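Local coordinates for cytolethal distending toxin protein B (Haemophilus ducreyi, PDB 1SR4) that probably acts as the DNase I-like nuclease subunit of a bacterial genotoxin, damaging host-cell DNA and thereby disturbing the cell cycle, at residues B[4-9]-B[256-261]; B[131-136]-B[168-173]; B[172-177]-B[217-222]; B[200-205]-B[235-240]. One frame throughout, in Å; residues are numbered along the deposited sequence.

Contact 1 of 4, residues B[4-9]-B[256-261]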
loop_
_atom_site.group_PDB
_atom_site.type_symbol
_atom_site.label_atom_id
_atom_site.label_comp_id
_atom_site.label_asym_id
_atom_site.label_seq_id
_atom_site.Cartn_x
_atom_site.Cartn_y
_atom_site.Cartn_z
ATOM N N ASP B 4 -11.457 9.812 15.486
ATOM C CA ASP B 4 -11.164 11.012 14.701
ATOM C C ASP B 4 -10.008 10.716 13.748
ATOM O O ASP B 4 -9.819 11.422 12.765
ATOM C CB ASP B 4 -10.716 12.189 15.568
ATOM C CG ASP B 4 -11.761 12.623 16.587
ATOM O OD1 ASP B 4 -12.965 12.405 16.351
ATOM O OD2 ASP B 4 -11.359 13.205 17.625
ATOM N N PHE B 5 -9.233 9.679 14.056
ATOM C CA PHE B 5 -8.056 9.325 13.256
ATOM C C PHE B 5 -8.243 8.203 12.250
ATOM O O PHE B 5 -9.033 7.285 12.466
ATOM C CB PHE B 5 -6.898 8.875 14.164
ATOM C CG PHE B 5 -6.373 9.927 15.081
ATOM C CD1 PHE B 5 -5.179 10.584 14.793
ATOM C CD2 PHE B 5 -7.036 10.236 16.263
ATOM C CE1 PHE B 5 -4.652 11.532 15.679
ATOM C CE2 PHE B 5 -6.514 11.181 17.148
ATOM C CZ PHE B 5 -5.328 11.825 16.857
ATOM N N LYS B 6 -7.485 8.284 11.156
ATOM C CA LYS B 6 -7.444 7.225 10.162
ATOM C C LYS B 6 -6.148 6.526 10.556
ATOM O O LYS B 6 -5.052 7.084 10.424
ATOM C CB LYS B 6 -7.332 7.792 8.743
ATOM C CG LYS B 6 -8.612 8.455 8.238
ATOM C CD LYS B 6 -8.508 8.779 6.749
ATOM C CE LYS B 6 -9.874 9.073 6.147
ATOM N NZ LYS B 6 -10.518 10.258 6.792
ATOM N N VAL B 7 -6.280 5.312 11.069
ATOM C CA VAL B 7 -5.134 4.538 11.527
ATOM C C VAL B 7 -4.942 3.357 10.590
ATOM O O VAL B 7 -5.918 2.821 10.088
ATOM C CB VAL B 7 -5.378 4.013 12.957
ATOM C CG1 VAL B 7 -4.166 3.162 13.433
ATOM C CG2 VAL B 7 -5.623 5.199 13.908
ATOM N N ALA B 8 -3.691 2.980 10.330
ATOM C CA ALA B 8 -3.418 1.843 9.447
ATOM C C ALA B 8 -2.200 1.100 9.940
ATOM O O ALA B 8 -1.437 1.596 10.772
ATOM C CB ALA B 8 -3.181 2.310 7.988
ATOM N N THR B 9 -2.012 -0.088 9.400
ATOM C CA THR B 9 -0.872 -0.908 9.769
ATOM C C THR B 9 -0.453 -1.695 8.537
ATOM O O THR B 9 -1.284 -2.021 7.684
ATOM C CB THR B 9 -1.249 -1.918 10.893
ATOM O OG1 THR B 9 -0.088 -2.655 11.302
ATOM C CG2 THR B 9 -2.304 -2.922 10.377
ATOM N N SER B 256 -6.684 -0.775 7.451
ATOM C CA SER B 256 -6.999 0.538 8.000
ATOM C C SER B 256 -8.132 0.434 9.017
ATOM O O SER B 256 -8.896 -0.535 9.016
ATOM C CB SER B 256 -7.389 1.496 6.871
ATOM O OG SER B 256 -8.534 0.981 6.219
ATOM N N PHE B 257 -8.222 1.432 9.892
ATOM C CA PHE B 257 -9.231 1.478 10.942
ATOM C C PHE B 257 -9.766 2.904 10.843
ATOM O O PHE B 257 -9.067 3.857 11.163
ATOM C CB PHE B 257 -8.561 1.202 12.299
ATOM C CG PHE B 257 -7.756 -0.075 12.310
ATOM C CD1 PHE B 257 -8.360 -1.301 12.577
ATOM C CD2 PHE B 257 -6.416 -0.060 11.929
ATOM C CE1 PHE B 257 -7.642 -2.496 12.453
ATOM C CE2 PHE B 257 -5.686 -1.252 11.803
ATOM C CZ PHE B 257 -6.290 -2.465 12.060
ATOM N N VAL B 258 -11.008 3.025 10.375
ATOM C CA VAL B 258 -11.649 4.313 10.116
ATOM C C VAL B 258 -13.084 4.341 10.650
ATOM O O VAL B 258 -13.772 3.322 10.636
ATOM C CB VAL B 258 -11.677 4.565 8.581
ATOM C CG1 VAL B 258 -12.202 5.952 8.260
ATOM C CG2 VAL B 258 -10.266 4.393 8.003
ATOM N N ARG B 259 -13.531 5.512 11.104
ATOM C CA ARG B 259 -14.890 5.679 11.627
ATOM C C ARG B 259 -15.935 5.252 10.589
ATOM O O ARG B 259 -15.795 5.566 9.404
ATOM C CB ARG B 259 -15.109 7.149 11.987
ATOM C CG ARG B 259 -16.420 7.466 12.687
ATOM C CD ARG B 259 -16.453 8.941 13.044
ATOM N NE ARG B 259 -16.488 9.763 11.837
ATOM C CZ ARG B 259 -15.792 10.884 11.668
ATOM N NH1 ARG B 259 -14.991 11.328 12.632
ATOM N NH2 ARG B 259 -15.904 11.570 10.535
ATOM N N ASP B 260 -16.976 4.542 11.019
ATOM C CA ASP B 260 -18.021 4.126 10.087
ATOM C C ASP B 260 -18.654 5.390 9.504
ATOM O O ASP B 260 -18.825 6.389 10.204
ATOM C CB ASP B 260 -19.127 3.319 10.784
ATOM C CG ASP B 260 -18.620 2.028 11.406
ATOM O OD1 ASP B 260 -17.777 1.356 10.790
ATOM O OD2 ASP B 260 -19.083 1.673 12.511
ATOM N N ARG B 261 -18.989 5.365 8.223
ATOM C CA ARG B 261 -19.633 6.533 7.649
ATOM C C ARG B 261 -21.147 6.357 7.760
ATOM O O ARG B 261 -21.574 5.302 8.284
ATOM C CB ARG B 261 -19.189 6.742 6.190
ATOM C CG ARG B 261 -19.375 5.565 5.253
ATOM C CD ARG B 261 -18.602 5.807 3.937
ATOM N NE ARG B 261 -18.782 7.171 3.439
ATOM C CZ ARG B 261 -18.347 7.607 2.261
ATOM N NH1 ARG B 261 -17.700 6.790 1.439
ATOM N NH2 ARG B 261 -18.554 8.865 1.901
ATOM O OXT ARG B 261 -21.888 7.272 7.345
HETATM O O HOH W 1 -14.721 10.705 15.391
HETATM O O HOH W 2 -9.610 4.922 13.871
HETATM O O HOH W 3 -11.416 7.649 11.444
#
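V7 and F257 form an antiparallel hydrogen-bonded pair that joins the first and last strands of the chain, 7-11 and 255-259, in one sheet of the DNase I-like sandwich. F257 N reaches V7 O at 2.7 Å, and V7 N returns a bond to F257 O that is nearly straight at 173°. On the face carrying V7 and F257, CG1 of the valine lies 4.2 Å from ring atom CD2, while the methyl CG2 of T9 meets CE2 at the ring edge. That methyl can face the phenylalanine because OG1 sits anti to the backbone N (chi1 -176°), turned to the amide of Q43. M173 and V175 of the opposing sheet pack on the same face, and K6 and A8 extend the pairing to strand 39-43. On the N-terminal side of V7 the strands part and water takes over. One water donates to F5 O and accepts from R259 N. D4, its OD2 hydrogen-bonded to N1 N, stays too far from R259 for a salt bridge; a second water lies in the plane of the guanidinium, at its edge, donating to D4 OD1 at 2.6 Å and accepting from R259 NH1 at 2.8 Å.

Contact 2 of 4, residues B[131-136]-B[168-173]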
loop_
_atom_site.group_PDB
_atom_site.type_symbol
_atom_site.label_atom_id
_atom_site.label_comp_id
_atom_site.label_asym_id
_atom_site.label_seq_id
_atom_site.Cartn_x
_atom_site.Cartn_y
_atom_site.Cartn_z
ATOM N N THR B 131 -5.087 12.937 24.218
ATOM C CA THR B 131 -5.610 11.877 25.072
ATOM C C THR B 131 -5.757 10.507 24.391
ATOM O O THR B 131 -6.448 9.625 24.907
ATOM C CB THR B 131 -6.973 12.277 25.642
ATOM O OG1 THR B 131 -7.866 12.570 24.558
ATOM C CG2 THR B 131 -6.836 13.511 26.536
ATOM N N ASP B 132 -5.114 10.328 23.238
ATOM C CA ASP B 132 -5.184 9.052 22.518
ATOM C C ASP B 132 -3.770 8.484 22.346
ATOM O O ASP B 132 -2.834 9.203 21.966
ATOM C CB ASP B 132 -5.833 9.253 21.148
ATOM C CG ASP B 132 -7.196 9.901 21.243
ATOM O OD1 ASP B 132 -8.126 9.273 21.802
ATOM O OD2 ASP B 132 -7.330 11.044 20.761
ATOM N N VAL B 133 -3.622 7.193 22.622
ATOM C CA VAL B 133 -2.325 6.538 22.532
ATOM C C VAL B 133 -2.396 5.433 21.492
ATOM O O VAL B 133 -3.331 4.632 21.495
ATOM C CB VAL B 133 -1.923 5.949 23.898
ATOM C CG1 VAL B 133 -0.449 5.519 23.877
ATOM C CG2 VAL B 133 -2.160 6.997 24.991
ATOM N N PHE B 134 -1.394 5.399 20.612
ATOM C CA PHE B 134 -1.347 4.436 19.515
ATOM C C PHE B 134 -0.097 3.568 19.543
ATOM O O PHE B 134 1.011 4.078 19.501
ATOM C CB PHE B 134 -1.403 5.212 18.195
ATOM C CG PHE B 134 -2.592 6.135 18.076
ATOM C CD1 PHE B 134 -3.803 5.672 17.555
ATOM C CD2 PHE B 134 -2.495 7.469 18.464
ATOM C CE1 PHE B 134 -4.903 6.527 17.418
ATOM C CE2 PHE B 134 -3.580 8.343 18.334
ATOM C CZ PHE B 134 -4.791 7.874 17.808
ATOM N N PHE B 135 -0.277 2.251 19.590
ATOM C CA PHE B 135 0.852 1.315 19.619
ATOM C C PHE B 135 0.970 0.457 18.355
ATOM O O PHE B 135 -0.028 0.121 17.718
ATOM C CB PHE B 135 0.705 0.330 20.792
ATOM C CG PHE B 135 0.835 0.950 22.154
ATOM C CD1 PHE B 135 2.068 0.975 22.803
ATOM C CD2 PHE B 135 -0.281 1.475 22.804
ATOM C CE1 PHE B 135 2.188 1.515 24.083
ATOM C CE2 PHE B 135 -0.184 2.016 24.081
ATOM C CZ PHE B 135 1.052 2.038 24.728
ATOM N N THR B 136 2.203 0.089 18.030
ATOM C CA THR B 136 2.487 -0.810 16.925
ATOM C C THR B 136 3.048 -2.076 17.605
ATOM O O THR B 136 3.886 -1.985 18.498
ATOM C CB THR B 136 3.558 -0.229 15.924
ATOM O OG1 THR B 136 3.816 -1.192 14.893
ATOM C CG2 THR B 136 4.880 0.073 16.625
ATOM N N ARG B 168 -6.068 7.881 33.225
ATOM C CA ARG B 168 -7.381 7.248 33.351
ATOM C C ARG B 168 -8.393 7.719 32.304
ATOM O O ARG B 168 -9.437 7.102 32.119
ATOM C CB ARG B 168 -7.940 7.468 34.767
ATOM C CG ARG B 168 -7.001 6.946 35.864
ATOM C CD ARG B 168 -7.643 6.850 37.262
ATOM N NE ARG B 168 -8.348 8.070 37.668
ATOM C CZ ARG B 168 -8.351 8.566 38.906
ATOM N NH1 ARG B 168 -7.676 7.957 39.878
ATOM N NH2 ARG B 168 -9.051 9.663 39.178
ATOM N N VAL B 169 -8.097 8.810 31.613
ATOM C CA VAL B 169 -9.014 9.282 30.590
ATOM C C VAL B 169 -8.448 9.005 29.187
ATOM O O VAL B 169 -9.026 9.420 28.187
ATOM C CB VAL B 169 -9.284 10.793 30.725
ATOM C CG1 VAL B 169 -9.948 11.085 32.072
ATOM C CG2 VAL B 169 -7.985 11.577 30.567
ATOM N N TYR B 170 -7.324 8.300 29.116
ATOM C CA TYR B 170 -6.714 8.019 27.817
ATOM C C TYR B 170 -7.359 6.860 27.073
ATOM O O TYR B 170 -7.700 5.834 27.666
ATOM C CB TYR B 170 -5.228 7.685 27.966
ATOM C CG TYR B 170 -4.303 8.821 28.348
ATOM C CD1 TYR B 170 -4.758 10.136 28.472
ATOM C CD2 TYR B 170 -2.956 8.571 28.577
ATOM C CE1 TYR B 170 -3.876 11.172 28.816
ATOM C CE2 TYR B 170 -2.079 9.582 28.919
ATOM C CZ TYR B 170 -2.536 10.874 29.034
ATOM O OH TYR B 170 -1.635 11.860 29.333
ATOM N N SER B 171 -7.534 7.037 25.771
ATOM C CA SER B 171 -8.039 5.973 24.928
ATOM C C SER B 171 -6.754 5.426 24.297
ATOM O O SER B 171 -5.829 6.191 24.030
ATOM C CB SER B 171 -8.955 6.532 23.836
ATOM O OG SER B 171 -10.242 6.833 24.343
ATOM N N TRP B 172 -6.675 4.118 24.084
ATOM C CA TRP B 172 -5.489 3.533 23.468
ATOM C C TRP B 172 -5.877 2.467 22.445
ATOM O O TRP B 172 -6.909 1.812 22.582
ATOM C CB TRP B 172 -4.524 2.943 24.508
ATOM C CG TRP B 172 -5.120 2.026 25.545
ATOM C CD1 TRP B 172 -5.563 2.376 26.788
ATOM C CD2 TRP B 172 -5.262 0.601 25.457
ATOM N NE1 TRP B 172 -5.961 1.260 27.482
ATOM C CE2 TRP B 172 -5.788 0.157 26.689
ATOM C CE3 TRP B 172 -4.998 -0.344 24.455
ATOM C CZ2 TRP B 172 -6.050 -1.189 26.954
ATOM C CZ3 TRP B 172 -5.261 -1.692 24.718
ATOM C CH2 TRP B 172 -5.782 -2.096 25.959
ATOM N N MET B 173 -5.033 2.317 21.427
ATOM C CA MET B 173 -5.246 1.390 20.321
ATOM C C MET B 173 -3.932 0.645 20.036
ATOM O O MET B 173 -2.906 1.273 19.804
ATOM C CB MET B 173 -5.628 2.215 19.101
ATOM C CG MET B 173 -6.531 1.560 18.129
ATOM S SD MET B 173 -6.888 2.726 16.798
ATOM C CE MET B 173 -7.306 1.598 15.571
#
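The F135 ring turns its edge to the neighbouring strand: M173 O lies in the ring plane, 4.0 Å from CD2, and CB of W172 comes near CE2 at the same rim. The phenol ring of Y170 is met obliquely on both flanks, by T131 CA at CD1 and by the methyl CG2 of V133, 4.0 Å from CD2. With CG2 anti to the carbonyl carbon (chi1 -168° for CG1), V133 directs this methyl back toward Y170, while its CB rests against CB of W172. On the other face of the sheet, the sulfur of M173 stands at the edge of the F134 ring, 5.5 Å from its centroid, a Met-aromatic contact.

Between these two layers of side chains, strands 132-138 and 171-175 run parallel at 15°, the one parallel pairing of this six-stranded sheet, linked by a crossover that contains helix 147-159. Four backbone bonds alternate between them: S171 N to T131 O, V133 N to S171 O at 2.8 Å, M173 N to V133 O, and F135 N to M173 O, straight at 175°. At the strand entrance D132 OD1 touches CB of S171 at 3.5 Å. These backbone N-H and C=O groups thus pair with each other, whereas most side chains meet through apolar contacts and the Met-aromatic pair; the polar ends of S171 and W172 bond to A223 and N159.

Contact 3 of 4, residues B[172-177]-B[217-222]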
loop_
_atom_site.group_PDB
_atom_site.type_symbol
_atom_site.label_atom_id
_atom_site.label_comp_id
_atom_site.label_asym_id
_atom_site.label_seq_id
_atom_site.Cartn_x
_atom_site.Cartn_y
_atom_site.Cartn_z
ATOM N N TRP B 172 -6.675 4.118 24.084
ATOM C CA TRP B 172 -5.489 3.533 23.468
ATOM C C TRP B 172 -5.877 2.467 22.445
ATOM O O TRP B 172 -6.909 1.812 22.582
ATOM C CB TRP B 172 -4.524 2.943 24.508
ATOM C CG TRP B 172 -5.120 2.026 25.545
ATOM C CD1 TRP B 172 -5.563 2.376 26.788
ATOM C CD2 TRP B 172 -5.262 0.601 25.457
ATOM N NE1 TRP B 172 -5.961 1.260 27.482
ATOM C CE2 TRP B 172 -5.788 0.157 26.689
ATOM C CE3 TRP B 172 -4.998 -0.344 24.455
ATOM C CZ2 TRP B 172 -6.050 -1.189 26.954
ATOM C CZ3 TRP B 172 -5.261 -1.692 24.718
ATOM C CH2 TRP B 172 -5.782 -2.096 25.959
ATOM N N MET B 173 -5.033 2.317 21.427
ATOM C CA MET B 173 -5.246 1.390 20.321
ATOM C C MET B 173 -3.932 0.645 20.036
ATOM O O MET B 173 -2.906 1.273 19.804
ATOM C CB MET B 173 -5.628 2.215 19.101
ATOM C CG MET B 173 -6.531 1.560 18.129
ATOM S SD MET B 173 -6.888 2.726 16.798
ATOM C CE MET B 173 -7.306 1.598 15.571
ATOM N N VAL B 174 -3.980 -0.683 20.038
ATOM C CA VAL B 174 -2.808 -1.518 19.790
ATOM C C VAL B 174 -3.019 -2.117 18.397
ATOM O O VAL B 174 -3.943 -2.895 18.189
ATOM C CB VAL B 174 -2.712 -2.626 20.858
ATOM C CG1 VAL B 174 -1.489 -3.488 20.609
ATOM C CG2 VAL B 174 -2.652 -1.986 22.238
ATOM N N VAL B 175 -2.159 -1.741 17.454
ATOM C CA VAL B 175 -2.292 -2.161 16.055
ATOM C C VAL B 175 -1.055 -2.843 15.484
ATOM O O VAL B 175 0.057 -2.346 15.623
ATOM C CB VAL B 175 -2.579 -0.933 15.170
ATOM C CG1 VAL B 175 -2.931 -1.365 13.753
ATOM C CG2 VAL B 175 -3.698 -0.097 15.806
ATOM N N GLY B 176 -1.248 -3.961 14.801
ATOM C CA GLY B 176 -0.092 -4.612 14.232
ATOM C C GLY B 176 -0.304 -6.049 13.833
ATOM O O GLY B 176 -1.423 -6.484 13.586
ATOM N N ASP B 177 0.802 -6.775 13.776
ATOM C CA ASP B 177 0.820 -8.179 13.382
ATOM C C ASP B 177 0.746 -9.023 14.650
ATOM O O ASP B 177 1.765 -9.206 15.347
ATOM C CB ASP B 177 2.117 -8.432 12.619
ATOM C CG ASP B 177 2.237 -9.847 12.076
ATOM O OD1 ASP B 177 1.475 -10.753 12.499
ATOM O OD2 ASP B 177 3.130 -10.037 11.216
ATOM N N TYR B 217 -4.461 -6.664 12.688
ATOM C CA TYR B 217 -5.665 -5.975 13.098
ATOM C C TYR B 217 -5.383 -5.123 14.323
ATOM O O TYR B 217 -4.232 -4.775 14.598
ATOM C CB TYR B 217 -6.803 -6.983 13.357
ATOM C CG TYR B 217 -6.416 -8.187 14.198
ATOM C CD1 TYR B 217 -6.592 -8.187 15.583
ATOM C CD2 TYR B 217 -5.886 -9.337 13.603
ATOM C CE1 TYR B 217 -6.251 -9.313 16.362
ATOM C CE2 TYR B 217 -5.539 -10.462 14.365
ATOM C CZ TYR B 217 -5.721 -10.441 15.741
ATOM O OH TYR B 217 -5.346 -11.531 16.497
ATOM N N ALA B 218 -6.429 -4.765 15.045
ATOM C CA ALA B 218 -6.245 -3.926 16.216
ATOM C C ALA B 218 -7.090 -4.338 17.414
ATOM O O ALA B 218 -8.056 -5.096 17.291
ATOM C CB ALA B 218 -6.560 -2.469 15.847
ATOM N N ILE B 219 -6.694 -3.849 18.583
ATOM C CA ILE B 219 -7.457 -4.054 19.797
ATOM C C ILE B 219 -7.436 -2.682 20.466
ATOM O O ILE B 219 -6.386 -2.025 20.540
ATOM C CB ILE B 219 -6.867 -5.141 20.735
ATOM C CG1 ILE B 219 -7.781 -5.274 21.960
ATOM C CG2 ILE B 219 -5.447 -4.792 21.155
ATOM C CD1 ILE B 219 -7.617 -6.584 22.732
ATOM N N LEU B 220 -8.585 -2.218 20.931
ATOM C CA LEU B 220 -8.586 -0.890 21.534
ATOM C C LEU B 220 -9.410 -0.728 22.791
ATOM O O LEU B 220 -10.246 -1.560 23.113
ATOM C CB LEU B 220 -9.054 0.135 20.505
ATOM C CG LEU B 220 -10.469 0.010 19.949
ATOM C CD1 LEU B 220 -11.469 0.672 20.895
ATOM C CD2 LEU B 220 -10.526 0.710 18.591
ATOM N N HIS B 221 -9.131 0.351 23.509
ATOM C CA HIS B 221 -9.878 0.687 24.708
ATOM C C HIS B 221 -10.351 2.118 24.477
ATOM O O HIS B 221 -9.535 3.030 24.319
ATOM C CB HIS B 221 -9.001 0.644 25.966
ATOM C CG HIS B 221 -9.649 1.292 27.153
ATOM N ND1 HIS B 221 -10.816 0.816 27.713
ATOM C CD2 HIS B 221 -9.349 2.429 27.826
ATOM C CE1 HIS B 221 -11.209 1.633 28.674
ATOM N NE2 HIS B 221 -10.337 2.619 28.763
ATOM N N ASP B 222 -11.663 2.313 24.409
ATOM C CA ASP B 222 -12.203 3.654 24.221
ATOM C C ASP B 222 -12.654 4.161 25.584
ATOM O O ASP B 222 -13.644 3.682 26.124
ATOM C CB ASP B 222 -13.400 3.634 23.278
ATOM C CG ASP B 222 -13.966 5.023 23.035
ATOM O OD1 ASP B 222 -13.723 5.934 23.856
ATOM O OD2 ASP B 222 -14.666 5.206 22.026
#
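W172 and H221 make the tightest side-chain meeting between these antiparallel strands. CB of H221 lies over one face of the indole, offset toward its rim, 3.3 Å from CE2, and forms a CH-pi contact with the five-membered ring. The imidazole continues past the indole obliquely, its plane turned 38° from that of the five-membered ring. The indole is brought there by CG standing between the backbone N and the carbonyl carbon (chi1 49°). Both heterocycles are held from outside the pair: W172 NE1 bonds to N159 OD1, and H221 ND1 to N198 O.

Next along this face V174 and I219 run alongside each other in the same direction, with V174 CB 3.5 Å from I219 CG2. Helix 147-159 covers them through I151 and I154. On the face of M173 and V175, the M173 and L220 side chains cross at a slant, CG of the methionine 3.7 Å from CB of the leucine, and V175 CG2 meets CB of A218 at the same separation.

The far end is looser, though it too is buried. G176 brings no side chain to Y217, and the two are joined by backbone alone: G176 N to Y217 O at 3.1 Å and Y217 N to G176 O at 3.2 Å. The phenol ring turns instead to F178, on which it stacks, with its OH bonded to R180 O. At G176, whose backbone angles call for glycine, the chain turns a corner. A central antiparallel pair of this kind, buried between a helical layer and the opposing sheet, is typical of the DNase I-like alpha-beta-beta-alpha sandwich.

Contact 4 of 4, residues B[200-205]-B[235-240]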
loop_
_atom_site.group_PDB
_atom_site.type_symbol
_atom_site.label_atom_id
_atom_site.label_comp_id
_atom_site.label_asym_id
_atom_site.label_seq_id
_atom_site.Cartn_x
_atom_site.Cartn_y
_atom_site.Cartn_z
ATOM N N ILE B 200 -11.851 -4.111 22.812
ATOM C CA ILE B 200 -12.605 -4.673 21.715
ATOM C C ILE B 200 -11.641 -4.891 20.553
ATOM O O ILE B 200 -10.864 -4.002 20.209
ATOM C CB ILE B 200 -13.790 -3.731 21.326
ATOM C CG1 ILE B 200 -14.757 -4.448 20.378
ATOM C CG2 ILE B 200 -13.258 -2.410 20.784
ATOM C CD1 ILE B 200 -14.348 -4.464 18.978
ATOM N N ILE B 201 -11.678 -6.096 19.988
ATOM C CA ILE B 201 -10.824 -6.444 18.858
ATOM C C ILE B 201 -11.529 -5.981 17.581
ATOM O O ILE B 201 -12.695 -6.310 17.371
ATOM C CB ILE B 201 -10.619 -7.976 18.736
ATOM C CG1 ILE B 201 -9.891 -8.541 19.966
ATOM C CG2 ILE B 201 -9.831 -8.292 17.464
ATOM C CD1 ILE B 201 -8.500 -8.102 20.086
ATOM N N ILE B 202 -10.830 -5.211 16.747
ATOM C CA ILE B 202 -11.391 -4.742 15.480
ATOM C C ILE B 202 -10.511 -5.338 14.386
ATOM O O ILE B 202 -9.320 -5.001 14.284
ATOM C CB ILE B 202 -11.378 -3.181 15.363
ATOM C CG1 ILE B 202 -12.343 -2.551 16.379
ATOM C CG2 ILE B 202 -11.890 -2.757 13.997
ATOM C CD1 ILE B 202 -11.803 -2.468 17.764
ATOM N N ALA B 203 -11.101 -6.205 13.563
ATOM C CA ALA B 203 -10.346 -6.887 12.509
ATOM C C ALA B 203 -11.108 -7.166 11.216
ATOM O O ALA B 203 -12.323 -7.284 11.215
ATOM C CB ALA B 203 -9.802 -8.220 13.064
ATOM N N PRO B 204 -10.390 -7.273 10.091
ATOM C CA PRO B 204 -11.080 -7.558 8.822
ATOM C C PRO B 204 -11.553 -9.003 8.893
ATOM O O PRO B 204 -11.152 -9.739 9.786
ATOM C CB PRO B 204 -9.978 -7.455 7.764
ATOM C CG PRO B 204 -8.785 -6.826 8.476
ATOM C CD PRO B 204 -8.925 -7.218 9.920
ATOM N N THR B 205 -12.407 -9.403 7.956
ATOM C CA THR B 205 -12.850 -10.793 7.863
ATOM C C THR B 205 -12.202 -11.330 6.581
ATOM O O THR B 205 -12.422 -12.476 6.192
ATOM C CB THR B 205 -14.383 -10.940 7.725
ATOM O OG1 THR B 205 -14.834 -10.159 6.615
ATOM C CG2 THR B 205 -15.089 -10.501 9.008
ATOM N N ILE B 235 -15.663 2.120 14.879
ATOM C CA ILE B 235 -14.437 2.039 14.092
ATOM C C ILE B 235 -14.428 0.675 13.417
ATOM O O ILE B 235 -14.599 -0.340 14.075
ATOM C CB ILE B 235 -13.192 2.194 14.980
ATOM C CG1 ILE B 235 -13.189 3.590 15.614
ATOM C CG2 ILE B 235 -11.916 1.962 14.149
ATOM C CD1 ILE B 235 -11.955 3.887 16.506
ATOM N N GLY B 236 -14.268 0.653 12.094
ATOM C CA GLY B 236 -14.250 -0.617 11.389
ATOM C C GLY B 236 -12.894 -0.903 10.759
ATOM O O GLY B 236 -12.189 0.028 10.336
ATOM N N ALA B 237 -12.520 -2.182 10.691
ATOM C CA ALA B 237 -11.247 -2.571 10.080
ATOM C C ALA B 237 -11.508 -2.961 8.632
ATOM O O ALA B 237 -12.566 -3.489 8.312
ATOM C CB ALA B 237 -10.634 -3.748 10.827
ATOM N N SER B 238 -10.544 -2.714 7.755
ATOM C CA SER B 238 -10.717 -3.061 6.351
ATOM C C SER B 238 -9.354 -3.133 5.683
ATOM O O SER B 238 -8.446 -2.410 6.086
ATOM C CB SER B 238 -11.555 -1.972 5.669
ATOM O OG SER B 238 -11.698 -2.212 4.285
ATOM N N LEU B 239 -9.172 -4.030 4.714
ATOM C CA LEU B 239 -7.895 -4.031 3.995
ATOM C C LEU B 239 -7.902 -2.620 3.392
ATOM O O LEU B 239 -8.939 -2.164 2.906
ATOM C CB LEU B 239 -7.882 -5.091 2.881
ATOM C CG LEU B 239 -8.028 -6.547 3.353
ATOM C CD1 LEU B 239 -7.909 -7.505 2.176
ATOM C CD2 LEU B 239 -6.942 -6.845 4.400
ATOM N N MET B 240 -6.772 -1.917 3.436
ATOM C CA MET B 240 -6.715 -0.544 2.912
ATOM C C MET B 240 -6.469 -0.500 1.401
ATOM O O MET B 240 -5.559 0.178 0.918
ATOM C CB MET B 240 -5.616 0.251 3.636
ATOM C CG MET B 240 -5.686 1.761 3.385
ATOM S SD MET B 240 -4.572 2.588 4.507
ATOM C CE MET B 240 -5.388 4.159 4.744
HETATM O O HOH W 4 -14.417 -5.614 9.776
#
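At the margin of the beta sandwich, the outermost strands 200-202 and 235-239 of the two facing sheets meet by side-chain packing and one water. The side chain of I202 points at the other strand: its methyl CG2 touches A237 N at 3.4 Å and A237 CB at 3.6 Å, and also leans on the backbone of G236 and on I235 O. CG2 sits anti to the backbone N of I202, which leaves CG1 beside that N (chi1 -67°) and close to I235 O.

A237 meets it from the other strand. Its single methyl, directed toward the opposing strand, fits against the peptide link between A203 and P204, 3.5 Å from A203 C, with P204 CD 4.0 Å away. The short segments run at 32° to one another with their axes 7.8 Å apart, too far for backbone pairing; the two strands belong to different sheets. In this DNase I-like fold each has its own sheet partner: I202 bonds through its backbone to A218, and G236 and S238 to V258 and S256.

Past the end of strand 200-202 the contact becomes polar at one point, where a water donates to A203 O at 3.0 Å and to A237 O at 3.2 Å. Next to it P204 CG comes within 4.5 Å of L239 CD2. Subunit A of the toxin reaches this end: E108 of that chain packs on P204 and bonds to T205 OG1, and F110 and P146 of that chain pack on S238 and L239.

From the N terminus, segment 4-9 waits for almost the whole chain before contact 1 closes the loop with 256-261; the other three contacts all lie within that span. Contact 2 closes first, across helix 147-159, and contact 3 begins on the same strand, sharing W172 and M173, so strands 132-138, 171-175 and 216-221 become neighbours in one sheet. Contact 4 opens before contact 3 has closed, and the two cross. Contacts 1 and 4 meet in the other sheet, where strands 235-239 and 255-259 pair. F257 reaches across the sandwich to M173 and V175, and within its own sheet touches A237, tying contact 1 to the other three.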